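Local coordinates for protein vacuolar aminopeptidase 1 (Saccharomyces cerevisiae, PDB 5JGF) that removes N-terminal amino acids, preferably neutral or hydrophobic ones, from peptides and proteins as a zinc-dependent vacuolar enzyme, and is the major cargo of the cytoplasm-to-vacuole targeting pathway, at residues E34-H39 against L70-L75; K42-K47 against Q51-E56. All coordinates share one frame; numbering follows the deposited sequence.

Interaction 1: E34-H39 against L70-L75; sequences ELLDKH and LSAFIL
L36 straddles the methyl of A72 with its isopropyl end. Its CD1 and CD2 each lie 3.8 Å from A72 CB, so the small side chain is met by both branches of the leucine. CD1 has a second neighbour, L70 CD2, at 4.0 Å. L36 and L70 reach toward each other tip to tip. L36 does this with CG anti to its own carbonyl carbon (chi1 -71°). The contact is wholly apolar and buried, with no hydrogen bond between the segments. It is also small, 108 Å² in all. The CA atoms of L36 and A72 are 7.9 Å apart, the nearest such pair of the two segments. L70 and A72 are two residues apart on the strand, so both point to the helix, and S71 and F73 point to the other face. There S71 and F73 meet V316 of helix 312-324. This is the layered alpha/beta arrangement of a central sheet with helices on both faces. Strand 69-76 lies between strands 58-65 and 289-295, and L36 of helix 25-38 also packs on M271 and I275 of helix 261-278.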
ATOM      1  N   GLU D  34      55.492 -13.318  21.829  1.00 20.74           N
ATOM      2  CA  GLU D  34      56.439 -12.801  22.805  1.00 23.37           C
ATOM      3  C   GLU D  34      56.277 -13.508  24.142  1.00 23.16           C
ATOM      4  O   GLU D  34      57.265 -13.828  24.810  1.00 21.46           O
ATOM      5  CB  GLU D  34      56.220 -11.305  22.973  1.00 28.03           C
ATOM      6  CG  GLU D  34      57.281 -10.609  23.793  1.00 38.62           C
ATOM      7  CD  GLU D  34      57.117  -9.094  23.749  1.00 44.48           C
ATOM      8  OE1 GLU D  34      57.535  -8.390  24.687  1.00 48.25           O
ATOM      9  OE2 GLU D  34      56.551  -8.588  22.765  1.00 48.29           O
ATOM     10  N   LEU D  35      55.026 -13.753  24.523  1.00 19.34           N
ATOM     11  CA  LEU D  35      54.715 -14.437  25.774  1.00 20.46           C
ATOM     12  C   LEU D  35      55.213 -15.878  25.716  1.00 19.40           C
ATOM     13  O   LEU D  35      55.759 -16.401  26.692  1.00 19.59           O
ATOM     14  CB  LEU D  35      53.201 -14.428  26.008  1.00 21.54           C
ATOM     15  CG  LEU D  35      52.705 -15.089  27.298  1.00 24.14           C
ATOM     16  CD1 LEU D  35      53.238 -14.311  28.495  1.00 26.25           C
ATOM     17  CD2 LEU D  35      51.178 -15.119  27.312  1.00 24.91           C
ATOM     18  N   LEU D  36      55.008 -16.516  24.569  1.00 16.79           N
ATOM     19  CA  LEU D  36      55.449 -17.894  24.375  1.00 19.55           C
ATOM     20  C   LEU D  36      56.975 -17.977  24.414  1.00 19.59           C
ATOM     21  O   LEU D  36      57.532 -18.917  24.988  1.00 19.23           O
ATOM     22  CB  LEU D  36      54.920 -18.433  23.042  1.00 16.88           C
ATOM     23  CG  LEU D  36      53.408 -18.682  23.022  1.00 16.28           C
ATOM     24  CD1 LEU D  36      52.916 -18.772  21.585  1.00 14.34           C
ATOM     25  CD2 LEU D  36      53.087 -19.957  23.791  1.00 16.62           C
ATOM     26  N   ASP D  37      57.647 -17.001  23.803  1.00 20.45           N
ATOM     27  CA  ASP D  37      59.110 -16.976  23.807  1.00 21.88           C
ATOM     28  C   ASP D  37      59.590 -16.938  25.253  1.00 22.95           C
ATOM     29  O   ASP D  37      60.463 -17.703  25.655  1.00 22.44           O
ATOM     30  CB  ASP D  37      59.657 -15.732  23.098  1.00 23.66           C
ATOM     31  CG  ASP D  37      59.483 -15.777  21.595  1.00 25.04           C
ATOM     32  OD1 ASP D  37      59.349 -16.881  21.028  1.00 24.04           O
ATOM     33  OD2 ASP D  37      59.504 -14.693  20.976  1.00 27.05           O
ATOM     34  N   LYS D  38      59.008 -16.028  26.025  1.00 23.80           N
ATOM     35  CA  LYS D  38      59.364 -15.866  27.426  1.00 26.62           C
ATOM     36  C   LYS D  38      59.160 -17.145  28.228  1.00 26.27           C
ATOM     37  O   LYS D  38      59.875 -17.398  29.197  1.00 26.40           O
ATOM     38  CB  LYS D  38      58.543 -14.729  28.044  1.00 30.68           C
ATOM     39  CG  LYS D  38      58.605 -14.686  29.560  1.00 37.95           C
ATOM     40  CD  LYS D  38      57.938 -13.448  30.127  1.00 44.94           C
ATOM     41  CE  LYS D  38      57.944 -13.497  31.648  1.00 50.23           C
ATOM     42  NZ  LYS D  38      57.883 -12.141  32.252  1.00 54.84           N
ATOM     43  N   HIS D  39      58.186 -17.953  27.826  1.00 23.77           N
ATOM     44  CA  HIS D  39      57.912 -19.192  28.537  1.00 22.88           C
ATOM     45  C   HIS D  39      58.542 -20.414  27.883  1.00 21.80           C
ATOM     46  O   HIS D  39      58.072 -21.543  28.028  1.00 20.64           O
ATOM     47  CB  HIS D  39      56.404 -19.351  28.720  1.00 21.76           C
ATOM     48  CG  HIS D  39      55.841 -18.426  29.753  1.00 21.66           C
ATOM     49  ND1 HIS D  39      55.816 -18.740  31.096  1.00 22.75           N
ATOM     50  CD2 HIS D  39      55.365 -17.163  29.654  1.00 23.01           C
ATOM     51  CE1 HIS D  39      55.350 -17.711  31.778  1.00 24.13           C
ATOM     52  NE2 HIS D  39      55.069 -16.740  30.928  1.00 23.28           N
ATOM     53  N   LEU D  70      48.191 -18.215  14.644  1.00 15.57           N
ATOM     54  CA  LEU D  70      49.220 -18.816  15.488  1.00 15.37           C
ATOM     55  C   LEU D  70      48.794 -20.119  16.147  1.00 16.88           C
ATOM     56  O   LEU D  70      47.642 -20.282  16.543  1.00 14.51           O
ATOM     57  CB  LEU D  70      49.644 -17.807  16.566  1.00 14.90           C
ATOM     58  CG  LEU D  70      50.703 -18.199  17.610  1.00 15.01           C
ATOM     59  CD1 LEU D  70      51.390 -16.949  18.120  1.00 17.34           C
ATOM     60  CD2 LEU D  70      50.061 -18.961  18.760  1.00 14.56           C
ATOM     61  N   SER D  71      49.736 -21.051  16.249  1.00 14.40           N
ATOM     62  CA  SER D  71      49.472 -22.330  16.891  1.00 15.29           C
ATOM     63  C   SER D  71      50.604 -22.639  17.858  1.00 15.92           C
ATOM     64  O   SER D  71      51.765 -22.730  17.458  1.00 13.97           O
ATOM     65  CB  SER D  71      49.368 -23.453  15.860  1.00 16.03           C
ATOM     66  OG  SER D  71      49.086 -24.688  16.501  1.00 16.85           O
ATOM     67  N   ALA D  72      50.260 -22.767  19.134  1.00 14.99           N
ATOM     68  CA  ALA D  72      51.237 -23.083  20.166  1.00 15.31           C
ATOM     69  C   ALA D  72      50.921 -24.499  20.604  1.00 16.23           C
ATOM     70  O   ALA D  72      49.752 -24.852  20.778  1.00 15.75           O
ATOM     71  CB  ALA D  72      51.095 -22.127  21.341  1.00 14.00           C
ATOM     72  N   PHE D  73      51.949 -25.325  20.771  1.00 16.77           N
ATOM     73  CA  PHE D  73      51.704 -26.693  21.183  1.00 15.09           C
ATOM     74  C   PHE D  73      52.785 -27.293  22.068  1.00 16.29           C
ATOM     75  O   PHE D  73      53.936 -26.848  22.071  1.00 15.57           O
ATOM     76  CB  PHE D  73      51.464 -27.579  19.953  1.00 16.62           C
ATOM     77  CG  PHE D  73      52.578 -27.548  18.934  1.00 19.94           C
ATOM     78  CD1 PHE D  73      53.486 -28.601  18.843  1.00 20.49           C
ATOM     79  CD2 PHE D  73      52.691 -26.490  18.035  1.00 18.59           C
ATOM     80  CE1 PHE D  73      54.487 -28.604  17.864  1.00 20.66           C
ATOM     81  CE2 PHE D  73      53.687 -26.484  17.055  1.00 20.82           C
ATOM     82  CZ  PHE D  73      54.585 -27.545  16.969  1.00 17.58           C
ATOM     83  N   ILE D  74      52.376 -28.295  22.835  1.00 16.41           N
ATOM     84  CA  ILE D  74      53.252 -29.008  23.751  1.00 16.82           C
ATOM     85  C   ILE D  74      53.146 -30.481  23.376  1.00 17.51           C
ATOM     86  O   ILE D  74      52.060 -31.061  23.418  1.00 18.02           O
ATOM     87  CB  ILE D  74      52.793 -28.826  25.208  1.00 17.25           C
ATOM     88  CG1 ILE D  74      52.627 -27.336  25.517  1.00 16.28           C
ATOM     89  CG2 ILE D  74      53.810 -29.458  26.159  1.00 17.29           C
ATOM     90  CD1 ILE D  74      51.999 -27.058  26.871  1.00 19.28           C
ATOM     91  N   LEU D  75      54.274 -31.076  23.004  1.00 17.07           N
ATOM     92  CA  LEU D  75      54.311 -32.476  22.599  1.00 17.06           C
ATOM     93  C   LEU D  75      55.162 -33.287  23.571  1.00 19.24           C
ATOM     94  O   LEU D  75      56.346 -33.008  23.751  1.00 18.95           O
ATOM     95  CB  LEU D  75      54.880 -32.579  21.182  1.00 17.58           C
ATOM     96  CG  LEU D  75      55.083 -33.959  20.547  1.00 18.41           C
ATOM     97  CD1 LEU D  75      53.780 -34.749  20.532  1.00 18.53           C
ATOM     98  CD2 LEU D  75      55.610 -33.772  19.135  1.00 18.45           C
TER

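Interaction 2: K42-K47 against Q51-E56; sequences KYLSEK and QDSIGE
The unusual feature is a lysine ammonium group bound to a backbone carbonyl across a short loop: K42 NZ donates to S53 O at 3.2 Å. Segment 42-47 holds strand 42-43, at one edge of the mixed central sheet of this M18 peptidase, and the start of the loop that leads to strand 58-65; 51-56 lies later in that loop. The two strands are parallel neighbours, so the loop is a crossover that brings the chain back to the end where the first began. K42 leaves the strand with CG anti to the backbone N (chi1 175°), and its chain is extended from there on, which carries the ammonium group over to the loop. The nitrogen lies in the carbonyl plane, on a lone pair of S53 O, with a C=O...N angle of 119°. L44 makes the apolar part of the contact. Its two methyls divide the work: CD2 sits 3.5 Å from S53 CB, and CD1 meets the end of I54. The L44 and I54 side chains cross at about a right angle. Both also touch F61 of strand 58-65, and I54 goes on to S320 and A323 of helix 312-324. With an alanine at L44, S53 CB would probably lose the branch it rests on and I54 CD1 one of its neighbours, opening a gap between strand and loop. Further along, S45 OG accepts from K47 N in an ST turn, at 3.3 Å and an N-H...O angle of 146°. Just there K47 O bonds N337 ND2 of a second subunit, so this end of the segment lies at an interface of the dodecamer. At the L44-I54 crossing, I54 CD1 is 3.7 Å from L44 CD1, and I54 CG1 is 3.8 Å from L44 CD1.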
ATOM      1  N   LYS D  42      59.542 -22.819  21.593  1.00 19.97           N
ATOM      2  CA  LYS D  42      60.418 -22.573  20.455  1.00 20.51           C
ATOM      3  C   LYS D  42      59.645 -22.267  19.179  1.00 18.60           C
ATOM      4  O   LYS D  42      58.771 -23.031  18.778  1.00 17.35           O
ATOM      5  CB  LYS D  42      61.317 -23.791  20.242  1.00 24.54           C
ATOM      6  CG  LYS D  42      62.218 -23.733  19.018  1.00 31.02           C
ATOM      7  CD  LYS D  42      62.952 -25.060  18.866  1.00 36.43           C
ATOM      8  CE  LYS D  42      63.798 -25.113  17.607  1.00 39.86           C
ATOM      9  NZ  LYS D  42      64.378 -26.474  17.418  1.00 42.95           N
ATOM     10  N   TYR D  43      59.974 -21.152  18.538  1.00 18.96           N
ATOM     11  CA  TYR D  43      59.307 -20.777  17.297  1.00 19.33           C
ATOM     12  C   TYR D  43      59.800 -21.602  16.121  1.00 20.79           C
ATOM     13  O   TYR D  43      61.004 -21.779  15.933  1.00 20.75           O
ATOM     14  CB  TYR D  43      59.519 -19.294  16.985  1.00 19.62           C
ATOM     15  CG  TYR D  43      59.032 -18.913  15.602  1.00 21.58           C
ATOM     16  CD1 TYR D  43      59.912 -18.840  14.522  1.00 22.22           C
ATOM     17  CD2 TYR D  43      57.677 -18.673  15.365  1.00 20.33           C
ATOM     18  CE1 TYR D  43      59.455 -18.540  13.235  1.00 22.62           C
ATOM     19  CE2 TYR D  43      57.211 -18.375  14.087  1.00 22.19           C
ATOM     20  CZ  TYR D  43      58.103 -18.309  13.028  1.00 22.90           C
ATOM     21  OH  TYR D  43      57.642 -18.010  11.766  1.00 26.01           O
ATOM     22  N   LEU D  44      58.855 -22.102  15.329  1.00 18.64           N
ATOM     23  CA  LEU D  44      59.164 -22.898  14.149  1.00 19.49           C
ATOM     24  C   LEU D  44      58.538 -22.234  12.926  1.00 21.10           C
ATOM     25  O   LEU D  44      57.354 -21.901  12.931  1.00 18.30           O
ATOM     26  CB  LEU D  44      58.594 -24.308  14.290  1.00 20.04           C
ATOM     27  CG  LEU D  44      59.049 -25.165  15.474  1.00 21.26           C
ATOM     28  CD1 LEU D  44      58.343 -26.511  15.410  1.00 20.88           C
ATOM     29  CD2 LEU D  44      60.562 -25.351  15.433  1.00 22.27           C
ATOM     30  N   SER D  45      59.332 -22.043  11.880  1.00 20.76           N
ATOM     31  CA  SER D  45      58.832 -21.426  10.657  1.00 20.09           C
ATOM     32  C   SER D  45      58.117 -22.448   9.786  1.00 20.65           C
ATOM     33  O   SER D  45      58.602 -23.562   9.601  1.00 19.49           O
ATOM     34  CB  SER D  45      59.984 -20.814   9.860  1.00 20.59           C
ATOM     35  OG  SER D  45      59.523 -20.339   8.610  1.00 22.79           O
ATOM     36  N   GLU D  46      56.961 -22.066   9.251  1.00 19.30           N
ATOM     37  CA  GLU D  46      56.194 -22.949   8.382  1.00 20.05           C
ATOM     38  C   GLU D  46      56.940 -23.254   7.089  1.00 19.00           C
ATOM     39  O   GLU D  46      56.713 -24.286   6.463  1.00 18.51           O
ATOM     40  CB  GLU D  46      54.867 -22.302   7.989  1.00 21.20           C
ATOM     41  CG  GLU D  46      53.713 -22.546   8.910  1.00 23.00           C
ATOM     42  CD  GLU D  46      52.397 -22.329   8.187  1.00 23.52           C
ATOM     43  OE1 GLU D  46      52.213 -21.242   7.597  1.00 24.56           O
ATOM     44  OE2 GLU D  46      51.557 -23.249   8.199  1.00 25.08           O
ATOM     45  N   LYS D  47      57.819 -22.341   6.691  1.00 20.71           N
ATOM     46  CA  LYS D  47      58.563 -22.484   5.445  1.00 22.18           C
ATOM     47  C   LYS D  47      59.721 -23.476   5.449  1.00 22.58           C
ATOM     48  O   LYS D  47      60.347 -23.700   4.414  1.00 22.14           O
ATOM     49  CB  LYS D  47      59.064 -21.112   4.993  1.00 24.15           C
ATOM     50  CG  LYS D  47      57.953 -20.183   4.521  1.00 26.87           C
ATOM     51  CD  LYS D  47      58.501 -18.820   4.136  1.00 31.90           C
ATOM     52  CE  LYS D  47      57.434 -17.963   3.477  1.00 36.11           C
ATOM     53  NZ  LYS D  47      56.232 -17.826   4.340  1.00 39.65           N
ATOM     54  N   GLN D  51      61.430 -31.745  10.549  1.00 27.08           N
ATOM     55  CA  GLN D  51      62.069 -33.010  10.906  1.00 30.88           C
ATOM     56  C   GLN D  51      63.257 -32.825  11.847  1.00 30.93           C
ATOM     57  O   GLN D  51      63.422 -33.593  12.792  1.00 33.38           O
ATOM     58  CB  GLN D  51      62.518 -33.756   9.647  1.00 33.56           C
ATOM     59  CG  GLN D  51      62.720 -35.254   9.836  1.00 40.56           C
ATOM     60  CD  GLN D  51      61.419 -35.989  10.104  1.00 44.30           C
ATOM     61  OE1 GLN D  51      60.450 -35.871   9.351  1.00 46.62           O
ATOM     62  NE2 GLN D  51      61.400 -36.772  11.182  1.00 46.41           N
ATOM     63  N   ASP D  52      64.077 -31.808  11.605  1.00 30.57           N
ATOM     64  CA  ASP D  52      65.242 -31.569  12.454  1.00 31.99           C
ATOM     65  C   ASP D  52      65.028 -30.551  13.570  1.00 31.56           C
ATOM     66  O   ASP D  52      65.961 -30.246  14.320  1.00 32.59           O
ATOM     67  CB  ASP D  52      66.444 -31.129  11.611  1.00 34.28           C
ATOM     68  CG  ASP D  52      66.987 -32.244  10.734  1.00 34.86           C
ATOM     69  OD1 ASP D  52      66.736 -33.427  11.045  1.00 35.85           O
ATOM     70  OD2 ASP D  52      67.677 -31.937   9.741  1.00 36.54           O
ATOM     71  N   SER D  53      63.815 -30.022  13.686  1.00 28.46           N
ATOM     72  CA  SER D  53      63.523 -29.041  14.729  1.00 26.48           C
ATOM     73  C   SER D  53      62.788 -29.684  15.893  1.00 24.32           C
ATOM     74  O   SER D  53      62.869 -29.214  17.027  1.00 23.98           O
ATOM     75  CB  SER D  53      62.688 -27.891  14.164  1.00 27.55           C
ATOM     76  OG  SER D  53      63.439 -27.133  13.233  1.00 29.95           O
ATOM     77  N   ILE D  54      62.064 -30.758  15.603  1.00 24.02           N
ATOM     78  CA  ILE D  54      61.320 -31.475  16.624  1.00 24.34           C
ATOM     79  C   ILE D  54      61.913 -32.875  16.750  1.00 26.06           C
ATOM     80  O   ILE D  54      61.899 -33.646  15.795  1.00 27.11           O
ATOM     81  CB  ILE D  54      59.825 -31.583  16.252  1.00 24.43           C
ATOM     82  CG1 ILE D  54      59.215 -30.180  16.178  1.00 23.22           C
ATOM     83  CG2 ILE D  54      59.089 -32.432  17.273  1.00 23.93           C
ATOM     84  CD1 ILE D  54      57.772 -30.162  15.726  1.00 23.95           C
ATOM     85  N   GLY D  55      62.450 -33.191  17.923  1.00 27.88           N
ATOM     86  CA  GLY D  55      63.035 -34.503  18.136  1.00 28.19           C
ATOM     87  C   GLY D  55      62.109 -35.420  18.916  1.00 28.52           C
ATOM     88  O   GLY D  55      60.968 -35.057  19.202  1.00 28.06           O
ATOM     89  N   GLU D  56      62.594 -36.608  19.274  1.00 27.56           N
ATOM     90  CA  GLU D  56      61.765 -37.555  20.011  1.00 26.90           C
ATOM     91  C   GLU D  56      61.464 -37.127  21.442  1.00 24.74           C
ATOM     92  O   GLU D  56      60.585 -37.700  22.082  1.00 23.16           O
ATOM     93  CB  GLU D  56      62.384 -38.954  19.990  1.00 30.51           C
ATOM     94  CG  GLU D  56      63.874 -39.002  20.199  1.00 35.63           C
ATOM     95  CD  GLU D  56      64.432 -40.402  20.013  1.00 39.83           C
ATOM     96  OE1 GLU D  56      65.450 -40.724  20.659  1.00 41.88           O
ATOM     97  OE2 GLU D  56      63.857 -41.170  19.214  1.00 41.26           O
TER

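Both interactions reach the same sheet, interaction 2 at its edge strand 42-43 and interaction 1 at strand 69-76, two strands further in; their centres are 13 Å apart. Helix 25-38 leads directly into strand 42-43, and interaction 2 is nested within the loop that interaction 1 closes. The contacts meet through the face of strand 69-76 turned from helix 25-38. F73 CZ is 4.2 Å from L44 CD1, and F73 CE1 is 4.2 Å from I54 CD1. L75 CD2 packs on I54 CG2, also at 4.2 Å. Interaction 1 is nearer the active site: the L70 side chain is about 11 Å from that of the zinc ligand H91. Interaction 2 lies away from the annotated sites.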